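Local coordinates for cellulase CEL9M (Clostridium cellulolyticum, PDB 1IA6), which probably hydrolyses internal beta-1,4-glucosidic linkages of cellulose and related beta-glucans, as a family 9 glycoside hydrolase, at residues T113-E121 with R139-P147. Sequence-based numbering, arbitrary orientation.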
# COMPACT_ATOMS: atom_id res chain seq x y z
N THR A 113 -10.83 1.23 22.98
CA THR A 113 -10.26 -0.12 22.95
C THR A 113 -10.83 -1.07 21.90
O THR A 113 -10.68 -2.29 22.02
CB THR A 113 -10.37 -0.80 24.33
OG1 THR A 113 -11.75 -0.86 24.71
CG2 THR A 113 -9.59 -0.01 25.38
N THR A 114 -11.47 -0.53 20.87
CA THR A 114 -12.05 -1.38 19.83
C THR A 114 -11.70 -0.90 18.43
O THR A 114 -11.69 0.30 18.17
CB THR A 114 -13.58 -1.43 19.94
OG1 THR A 114 -13.95 -1.78 21.28
CG2 THR A 114 -14.15 -2.46 18.97
N PHE A 115 -11.40 -1.85 17.55
CA PHE A 115 -11.08 -1.51 16.17
C PHE A 115 -11.50 -2.62 15.23
O PHE A 115 -10.95 -3.73 15.28
CB PHE A 115 -9.58 -1.27 15.99
CG PHE A 115 -9.22 -0.79 14.61
CD1 PHE A 115 -9.62 0.46 14.17
CD2 PHE A 115 -8.51 -1.62 13.74
CE1 PHE A 115 -9.31 0.90 12.87
CE2 PHE A 115 -8.20 -1.19 12.44
CZ PHE A 115 -8.60 0.07 12.01
N TYR A 116 -12.49 -2.33 14.38
CA TYR A 116 -12.98 -3.29 13.40
C TYR A 116 -12.02 -3.23 12.23
O TYR A 116 -11.67 -2.13 11.78
CB TYR A 116 -14.38 -2.90 12.95
CG TYR A 116 -15.43 -3.15 14.01
CD1 TYR A 116 -15.96 -4.43 14.19
CD2 TYR A 116 -15.85 -2.13 14.85
CE1 TYR A 116 -16.89 -4.69 15.19
CE2 TYR A 116 -16.78 -2.38 15.86
CZ TYR A 116 -17.30 -3.66 16.02
OH TYR A 116 -18.22 -3.92 17.01
N TYR A 117 -11.57 -4.38 11.73
CA TYR A 117 -10.61 -4.34 10.63
C TYR A 117 -10.86 -5.20 9.40
O TYR A 117 -10.01 -5.26 8.51
CB TYR A 117 -9.20 -4.59 11.18
CG TYR A 117 -8.96 -5.94 11.82
CD1 TYR A 117 -8.76 -7.08 11.04
CD2 TYR A 117 -8.86 -6.07 13.21
CE1 TYR A 117 -8.45 -8.31 11.63
CE2 TYR A 117 -8.56 -7.29 13.80
CZ TYR A 117 -8.35 -8.41 13.01
OH TYR A 117 -8.03 -9.61 13.59
N GLN A 118 -12.00 -5.87 9.33
CA GLN A 118 -12.32 -6.62 8.13
C GLN A 118 -13.81 -6.65 7.89
O GLN A 118 -14.59 -7.04 8.76
CB GLN A 118 -11.80 -8.07 8.15
CG GLN A 118 -12.03 -8.73 6.77
CD GLN A 118 -11.42 -10.12 6.61
OE1 GLN A 118 -10.28 -10.36 7.02
NE2 GLN A 118 -12.17 -11.02 5.99
N VAL A 119 -14.20 -6.20 6.71
CA VAL A 119 -15.60 -6.19 6.30
C VAL A 119 -15.68 -7.07 5.07
O VAL A 119 -15.00 -6.81 4.08
CB VAL A 119 -16.08 -4.77 5.95
CG1 VAL A 119 -17.48 -4.81 5.34
CG2 VAL A 119 -16.07 -3.91 7.21
N GLY A 120 -16.50 -8.11 5.16
CA GLY A 120 -16.64 -9.05 4.06
C GLY A 120 -15.95 -10.36 4.40
O GLY A 120 -15.09 -10.41 5.28
N GLU A 121 -16.33 -11.42 3.70
CA GLU A 121 -15.73 -12.73 3.92
C GLU A 121 -15.15 -13.15 2.58
O GLU A 121 -15.87 -13.29 1.59
CB GLU A 121 -16.81 -13.72 4.40
CG GLU A 121 -16.27 -15.05 4.91
CD GLU A 121 -15.81 -15.96 3.80
OE1 GLU A 121 -16.64 -16.34 2.95
OE2 GLU A 121 -14.61 -16.30 3.77
N ARG A 139 -22.74 -8.12 4.27
CA ARG A 139 -21.33 -8.42 4.47
C ARG A 139 -21.08 -8.44 5.96
O ARG A 139 -21.53 -7.54 6.68
CB ARG A 139 -20.45 -7.35 3.82
CG ARG A 139 -19.95 -7.71 2.44
CD ARG A 139 -20.16 -6.55 1.49
NE ARG A 139 -19.36 -5.37 1.80
CZ ARG A 139 -18.12 -5.16 1.34
NH1 ARG A 139 -17.54 -6.06 0.56
NH2 ARG A 139 -17.49 -4.03 1.63
N PRO A 140 -20.37 -9.45 6.46
CA PRO A 140 -20.10 -9.52 7.89
C PRO A 140 -18.91 -8.68 8.32
O PRO A 140 -17.92 -8.56 7.59
CB PRO A 140 -19.84 -11.01 8.11
CG PRO A 140 -19.11 -11.38 6.85
CD PRO A 140 -19.94 -10.69 5.78
N SER A 141 -19.01 -8.07 9.49
CA SER A 141 -17.91 -7.30 10.05
C SER A 141 -17.21 -8.45 10.77
O SER A 141 -17.35 -8.63 11.98
CB SER A 141 -18.45 -6.25 11.03
OG SER A 141 -19.36 -5.39 10.37
N LEU A 142 -16.48 -9.22 9.99
CA LEU A 142 -15.81 -10.43 10.45
C LEU A 142 -14.82 -10.39 11.61
O LEU A 142 -14.90 -11.23 12.51
CB LEU A 142 -15.14 -11.12 9.25
CG LEU A 142 -14.90 -12.62 9.38
CD1 LEU A 142 -16.23 -13.33 9.65
CD2 LEU A 142 -14.26 -13.16 8.12
N TYR A 143 -13.89 -9.44 11.59
CA TYR A 143 -12.90 -9.35 12.65
C TYR A 143 -12.78 -7.98 13.29
O TYR A 143 -13.00 -6.94 12.66
CB TYR A 143 -11.51 -9.74 12.11
CG TYR A 143 -11.42 -11.11 11.48
CD1 TYR A 143 -11.66 -12.27 12.22
CD2 TYR A 143 -11.05 -11.25 10.14
CE1 TYR A 143 -11.54 -13.53 11.64
CE2 TYR A 143 -10.92 -12.51 9.55
CZ TYR A 143 -11.17 -13.64 10.31
OH TYR A 143 -11.04 -14.89 9.74
N LYS A 144 -12.41 -7.98 14.57
CA LYS A 144 -12.22 -6.75 15.32
C LYS A 144 -11.16 -7.02 16.38
O LYS A 144 -11.01 -8.14 16.85
CB LYS A 144 -13.52 -6.31 15.99
CG LYS A 144 -13.97 -7.20 17.13
CD LYS A 144 -15.17 -6.60 17.85
CE LYS A 144 -15.65 -7.50 18.97
NZ LYS A 144 -16.86 -6.94 19.62
N ALA A 145 -10.42 -5.98 16.73
CA ALA A 145 -9.40 -6.08 17.75
C ALA A 145 -9.94 -5.43 19.01
O ALA A 145 -10.63 -4.41 18.94
CB ALA A 145 -8.13 -5.38 17.29
N ASP A 146 -9.66 -6.03 20.15
CA ASP A 146 -10.07 -5.51 21.45
C ASP A 146 -9.13 -6.09 22.50
O ASP A 146 -8.21 -6.83 22.16
CB ASP A 146 -11.54 -5.85 21.75
CG ASP A 146 -11.82 -7.33 21.66
OD1 ASP A 146 -11.05 -8.12 22.25
OD2 ASP A 146 -12.82 -7.71 21.02
N PRO A 147 -9.33 -5.76 23.78
CA PRO A 147 -8.44 -6.29 24.82
C PRO A 147 -8.21 -7.80 24.83
O PRO A 147 -7.19 -8.26 25.35
CB PRO A 147 -9.10 -5.79 26.11
CG PRO A 147 -9.62 -4.45 25.68
CD PRO A 147 -10.27 -4.78 24.35
O HOH W 1 -8.19 -9.65 16.18
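Phe115 and Ala145 form the first hydrogen-bonded pair of a short antiparallel ladder: Ala145 N gives a nearly straight bond to Phe115 O (2.7 Å), and Phe115 N returns one to Ala145 O. A third backbone bond runs from Tyr117 N to Tyr143 O. Packing is tightest around the Tyr117 ring, which swings across the partner strand because CG sits between the backbone N and the carbonyl carbon (chi1 63°). One ring face takes CB of Tyr143, 3.4 Å from Tyr117 CE1, while CE2 reaches Ala145 CB. Tyr117 OH lies 2.6 Å from a water oxygen and is hydrogen-bonded to Asn199 N; the water makes a longer donation to Lys144 O. Gln118 runs alongside Tyr143 with amide and ring almost perpendicular, its OE1 in the ring plane at the edge, 3.3 Å from Tyr143 CD2. Gln118 NE2 bonds Gly120 O, though the amide's strongest polar partner is Gln201; Gly120 N meets Pro140 O (2.9 Å), extending the pairing past the strands. The other face is looser: the exposed, extended Lys144 chain lies along the Tyr116 ring, with Lys144 CB 3.6 Å from Tyr116 CD1. Opposite Gly120, Arg139 folds across Val119 at about a right angle and salt-bridges Asp42 near the zinc site. Strand 115-119 is the middle of a three-stranded sheet, between 62-63 and 143-145, at the periphery of the helical family 9 barrel, with Phe115 and Ala145 packed on Leu155 of helix 152-169.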